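Local coordinates for synaptic vesicle membrane protein VAT-1 homolog-like (Homo sapiens, PDB 4A27) that probably acts as an oxidoreductase, as a member of the quinone oxidoreductase subfamily of zinc-containing alcohol dehydrogenases, with no defined substrate, at residues F127-V132 with V296-L300; A90-Y94 with L283-Q287. All blocks are in the same frame, centred on the assembly; numbering follows the deposited sequence.

Contact 1 of 2, residues F127-V132 with V296-L300; sequences FVTAYV and VVEKL
Leu-300 N donates to Val-296 O over 2.8 Å, one turn of helix 290-305. That turn brings both side chains to the face that meets helix 124-137. No hydrogen bond joins the two segments, and the contact is apolar packing, partly of side chain on backbone. Leu-300 lies over a turn of the other helix. Its CD1 sits 3.6 Å from Phe-127 C and also meets Phe-127 CB, while CD2 lies near the plane of the Phe-127 ring, at its edge. The same CD1 reaches Val-128 CG2 at 3.8 Å. Val-128 has its branches shared out: CG1 meets CG1 of Val-296, and CG2 touches CG2 of Val-297 at 3.6 Å. Tyr-131 has CG anti to its backbone N (chi1 -169°), which sends the ring across to the other helix between Val-296 and Leu-300. Val-296 CG1 comes within 3.6 Å of Tyr-131 CD1 on one side of the ring axis. Leu-300 CD2 is 3.9 Å from Tyr-131 CD2 on the other. Further out, the phenol oxygen meets the aliphatic chain of Lys-299 at about a right angle, with OH 3.1 Å from Lys-299 CD, a tight van der Waals approach and not a hydrogen bond. The Lys-299 amine lies further from the hydroxyl, so the lysine contributes mainly its methylenes, at the exposed margin. Val-132 CG2 adds a smaller touch on Val-296 CG2. Behind the contact, Phe-127 also packs on helix 154-163. The axes of the two segments are 10.0 Å apart and cross at 102°. This is near-perpendicular helix packing in a medium-chain dehydrogenase fold, joining a helix before the first strand of the Rossmann-type sheet to one after its last strand.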
loop_
_atom_site.group_PDB
_atom_site.type_symbol
_atom_site.label_atom_id
_atom_site.label_comp_id
_atom_site.label_asym_id
_atom_site.label_seq_id
_atom_site.Cartn_x
_atom_site.Cartn_y
_atom_site.Cartn_z
ATOM N N PHE A 127 17.806 0.247 8.629
ATOM C CA PHE A 127 16.667 0.671 9.417
ATOM C C PHE A 127 15.720 1.604 8.656
ATOM O O PHE A 127 14.497 1.522 8.845
ATOM C CB PHE A 127 17.071 1.247 10.774
ATOM C CG PHE A 127 17.396 0.183 11.788
ATOM C CD1 PHE A 127 18.637 -0.451 11.773
ATOM C CD2 PHE A 127 16.442 -0.219 12.724
ATOM C CE1 PHE A 127 18.923 -1.485 12.677
ATOM C CE2 PHE A 127 16.725 -1.248 13.643
ATOM C CZ PHE A 127 17.981 -1.870 13.610
ATOM N N VAL A 128 16.245 2.459 7.774
ATOM C CA VAL A 128 15.362 3.300 6.986
ATOM C C VAL A 128 14.573 2.391 6.016
ATOM O O VAL A 128 13.393 2.580 5.811
ATOM C CB VAL A 128 16.123 4.445 6.218
ATOM C CG1 VAL A 128 15.217 5.161 5.292
ATOM C CG2 VAL A 128 16.754 5.470 7.207
ATOM N N THR A 129 15.219 1.398 5.427
ATOM C CA THR A 129 14.515 0.513 4.504
ATOM C C THR A 129 13.351 -0.165 5.221
ATOM O O THR A 129 12.221 -0.198 4.751
ATOM C CB THR A 129 15.497 -0.526 3.923
ATOM O OG1 THR A 129 16.467 0.161 3.143
ATOM C CG2 THR A 129 14.802 -1.600 3.070
ATOM N N ALA A 130 13.660 -0.732 6.361
ATOM C CA ALA A 130 12.693 -1.426 7.187
ATOM C C ALA A 130 11.536 -0.518 7.540
ATOM O O ALA A 130 10.379 -0.874 7.398
ATOM C CB ALA A 130 13.391 -1.928 8.464
ATOM N N TYR A 131 11.848 0.695 7.941
ATOM C CA TYR A 131 10.825 1.592 8.429
ATOM C C TYR A 131 9.921 2.005 7.272
ATOM O O TYR A 131 8.671 2.012 7.386
ATOM C CB TYR A 131 11.454 2.831 9.076
ATOM C CG TYR A 131 10.481 3.656 9.807
ATOM C CD1 TYR A 131 9.668 4.568 9.159
ATOM C CD2 TYR A 131 10.317 3.497 11.177
ATOM C CE1 TYR A 131 8.715 5.317 9.875
ATOM C CE2 TYR A 131 9.397 4.229 11.863
ATOM C CZ TYR A 131 8.589 5.144 11.212
ATOM O OH TYR A 131 7.676 5.898 11.966
ATOM N N VAL A 132 10.542 2.327 6.144
ATOM C CA VAL A 132 9.777 2.857 5.056
ATOM C C VAL A 132 8.850 1.782 4.506
ATOM O O VAL A 132 7.683 2.080 4.155
ATOM C CB VAL A 132 10.648 3.486 3.967
ATOM C CG1 VAL A 132 9.761 3.913 2.842
ATOM C CG2 VAL A 132 11.412 4.709 4.513
ATOM N N VAL A 296 11.895 9.939 8.692
ATOM C CA VAL A 296 12.123 8.551 9.119
ATOM C C VAL A 296 13.318 8.411 10.055
ATOM O O VAL A 296 13.206 7.822 11.136
ATOM C CB VAL A 296 12.313 7.638 7.886
ATOM C CG1 VAL A 296 12.805 6.211 8.279
ATOM C CG2 VAL A 296 11.000 7.620 7.092
ATOM N N VAL A 297 14.447 9.017 9.705
ATOM C CA VAL A 297 15.656 8.913 10.566
ATOM C C VAL A 297 15.443 9.514 11.957
ATOM O O VAL A 297 15.907 8.972 12.967
ATOM C CB VAL A 297 16.865 9.547 9.926
ATOM C CG1 VAL A 297 17.993 9.677 10.945
ATOM C CG2 VAL A 297 17.326 8.743 8.699
ATOM N N GLU A 298 14.714 10.617 12.014
ATOM C CA GLU A 298 14.432 11.250 13.299
ATOM C C GLU A 298 13.603 10.348 14.186
ATOM O O GLU A 298 13.918 10.168 15.378
ATOM C CB GLU A 298 13.726 12.598 13.108
ATOM C CG GLU A 298 14.641 13.684 12.565
ATOM C CD GLU A 298 13.918 15.040 12.332
ATOM O OE1 GLU A 298 12.714 15.167 12.658
ATOM O OE2 GLU A 298 14.561 15.984 11.825
ATOM N N LYS A 299 12.581 9.719 13.616
ATOM C CA LYS A 299 11.832 8.726 14.370
ATOM C C LYS A 299 12.719 7.497 14.716
ATOM O O LYS A 299 12.662 7.004 15.831
ATOM C CB LYS A 299 10.577 8.271 13.606
ATOM C CG LYS A 299 9.543 9.388 13.338
ATOM C CD LYS A 299 8.409 8.861 12.397
ATOM C CE LYS A 299 7.689 9.949 11.581
ATOM N NZ LYS A 299 7.397 9.506 10.161
ATOM N N LEU A 300 13.519 6.980 13.778
ATOM C CA LEU A 300 14.461 5.866 14.133
ATOM C C LEU A 300 15.374 6.258 15.326
ATOM O O LEU A 300 15.598 5.455 16.233
ATOM C CB LEU A 300 15.294 5.427 12.946
ATOM C CG LEU A 300 14.519 4.744 11.824
ATOM C CD1 LEU A 300 15.348 4.568 10.590
ATOM C CD2 LEU A 300 13.999 3.299 12.333
#

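Contact 2 of 2, residues A90-Y94 with L283-Q287; sequences AFVNY and LLFKQ
The backbone of 90-94 leaves strand 87-91 and bends at Asn-93, the centre of an inverse gamma turn, with Asn-93 CA 7.1 Å from Phe-285 CA in helix 280-285. Two contacts over ring faces carry the packing, and both are CH-pi contacts. In the first, Leu-284 CD1 stands over the centre of the Phe-91 ring, 11° off its normal and 3.6 Å from Phe-91 CG. In the second, Asn-93 CB sits over the centre of the Phe-285 ring, almost on its normal. With chi1 at -167° the Asn-93 side chain extends away from its own N, and the amide runs back along the ring. Amide and ring planes are stacked, only 4° apart, with Asn-93 CG 3.8 Å from Phe-285 CD2. The opposite face of the Phe-285 ring is covered by CB of Leu-284. The ring tip reaches the backbone just past the strand: Phe-285 CZ is 3.5 Å from Val-92 C. The same CZ lies 4.0 Å from CB of Phe-91, in the strand. Outside the segments, Phe-107 meets Phe-285 edge-to-face, and Ile-293 of helix 290-305 packs on Phe-91 and Leu-284. No hydrogen bond crosses between the segments. The contact therefore rests on dispersion and CH-pi packing, with the polar Asn-93 amide taking part through its flat face.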
loop_
_atom_site.group_PDB
_atom_site.type_symbol
_atom_site.label_atom_id
_atom_site.label_comp_id
_atom_site.label_asym_id
_atom_site.label_seq_id
_atom_site.Cartn_x
_atom_site.Cartn_y
_atom_site.Cartn_z
ATOM N N ALA A 90 25.746 8.956 7.380
ATOM C CA ALA A 90 25.449 9.633 6.139
ATOM C C ALA A 90 25.315 8.673 4.998
ATOM O O ALA A 90 25.939 7.612 5.011
ATOM C CB ALA A 90 26.561 10.682 5.813
ATOM N N PHE A 91 24.452 9.036 4.053
ATOM C CA PHE A 91 24.349 8.328 2.796
ATOM C C PHE A 91 25.260 9.063 1.841
ATOM O O PHE A 91 25.386 10.278 1.915
ATOM C CB PHE A 91 22.924 8.392 2.218
ATOM C CG PHE A 91 21.901 7.586 2.971
ATOM C CD1 PHE A 91 21.857 6.212 2.845
ATOM C CD2 PHE A 91 20.940 8.204 3.775
ATOM C CE1 PHE A 91 20.901 5.490 3.528
ATOM C CE2 PHE A 91 19.985 7.475 4.452
ATOM C CZ PHE A 91 19.954 6.137 4.314
ATOM N N VAL A 92 25.830 8.359 0.899
ATOM C CA VAL A 92 26.659 9.024 -0.069
ATOM C C VAL A 92 26.550 8.242 -1.357
ATOM O O VAL A 92 26.431 7.012 -1.330
ATOM C CB VAL A 92 28.115 9.207 0.455
ATOM C CG1 VAL A 92 28.738 7.913 0.771
ATOM C CG2 VAL A 92 28.961 9.963 -0.581
ATOM N N ASN A 93 26.472 8.964 -2.472
ATOM C CA ASN A 93 26.214 8.336 -3.753
ATOM C C ASN A 93 27.544 7.848 -4.270
ATOM O O ASN A 93 28.197 8.513 -5.060
ATOM C CB ASN A 93 25.525 9.327 -4.722
ATOM C CG ASN A 93 24.935 8.648 -5.961
ATOM O OD1 ASN A 93 24.971 7.431 -6.117
ATOM N ND2 ASN A 93 24.364 9.453 -6.842
ATOM N N TYR A 94 27.946 6.672 -3.802
ATOM C CA TYR A 94 29.297 6.115 -4.054
ATOM C C TYR A 94 30.278 6.882 -3.223
ATOM O O TYR A 94 29.911 7.856 -2.545
ATOM C CB TYR A 94 29.715 6.171 -5.541
ATOM C CG TYR A 94 28.904 5.279 -6.418
ATOM C CD1 TYR A 94 29.228 3.939 -6.566
ATOM C CD2 TYR A 94 27.798 5.758 -7.079
ATOM C CE1 TYR A 94 28.463 3.089 -7.352
ATOM C CE2 TYR A 94 27.017 4.919 -7.859
ATOM C CZ TYR A 94 27.354 3.585 -7.990
ATOM O OH TYR A 94 26.575 2.764 -8.798
ATOM N N LEU A 283 15.231 6.526 -4.179
ATOM C CA LEU A 283 14.414 7.499 -3.471
ATOM C C LEU A 283 15.260 8.687 -3.054
ATOM O O LEU A 283 14.816 9.832 -3.164
ATOM C CB LEU A 283 13.759 6.862 -2.231
ATOM C CG LEU A 283 12.551 7.524 -1.580
ATOM C CD1 LEU A 283 11.410 7.741 -2.593
ATOM C CD2 LEU A 283 12.041 6.666 -0.395
ATOM N N LEU A 284 16.486 8.400 -2.602
ATOM C CA LEU A 284 17.427 9.412 -2.147
ATOM C C LEU A 284 18.041 10.276 -3.277
ATOM O O LEU A 284 17.977 11.498 -3.227
ATOM C CB LEU A 284 18.571 8.774 -1.382
ATOM C CG LEU A 284 18.193 8.236 -0.011
ATOM C CD1 LEU A 284 19.283 7.289 0.478
ATOM C CD2 LEU A 284 17.929 9.376 0.962
ATOM N N PHE A 285 18.603 9.612 -4.274
ATOM C CA PHE A 285 19.544 10.219 -5.202
ATOM C C PHE A 285 18.952 10.468 -6.588
ATOM O O PHE A 285 19.580 11.159 -7.360
ATOM C CB PHE A 285 20.803 9.344 -5.351
ATOM C CG PHE A 285 21.600 9.195 -4.094
ATOM C CD1 PHE A 285 21.973 10.304 -3.345
ATOM C CD2 PHE A 285 21.986 7.943 -3.650
ATOM C CE1 PHE A 285 22.721 10.156 -2.161
ATOM C CE2 PHE A 285 22.750 7.803 -2.483
ATOM C CZ PHE A 285 23.099 8.905 -1.743
ATOM N N LYS A 286 17.786 9.883 -6.897
ATOM C CA LYS A 286 17.087 10.102 -8.180
ATOM C C LYS A 286 15.723 10.783 -8.039
ATOM O O LYS A 286 15.326 11.532 -8.930
ATOM C CB LYS A 286 16.855 8.788 -8.928
ATOM C CG LYS A 286 18.091 8.012 -9.202
ATOM C CD LYS A 286 17.806 6.848 -10.139
ATOM C CE LYS A 286 19.062 5.998 -10.339
ATOM N NZ LYS A 286 18.805 4.802 -11.173
ATOM N N GLN A 287 15.003 10.505 -6.951
ATOM C CA GLN A 287 13.635 10.964 -6.815
ATOM C C GLN A 287 13.457 12.102 -5.817
ATOM O O GLN A 287 12.360 12.614 -5.672
ATOM C CB GLN A 287 12.741 9.791 -6.449
ATOM C CG GLN A 287 12.592 8.791 -7.581
ATOM C CD GLN A 287 12.253 7.391 -7.087
ATOM O OE1 GLN A 287 11.868 7.212 -5.936
ATOM N NE2 GLN A 287 12.435 6.385 -7.952
#

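How the contacts relate
The centres of contact 1 and contact 2 are about 15 Å apart, and their nearest atoms are about 4 Å apart without touching. The segments alternate along the chain: 90-94, 127-132, 283-287, 296-300. Helix 280-285, in contact 2, is followed directly by helix 290-305, in contact 1. Both come after strand 274-278, the last of the six-stranded parallel sheet. Contact 2 ties this part of the chain to strand 87-91 of the mixed sheet, in the GroES-like region. Contact 1 ties it to helix 124-137. Together they join the helices that follow the parallel sheet to earlier parts of the chain, consistent with a place where the two domains of this family meet.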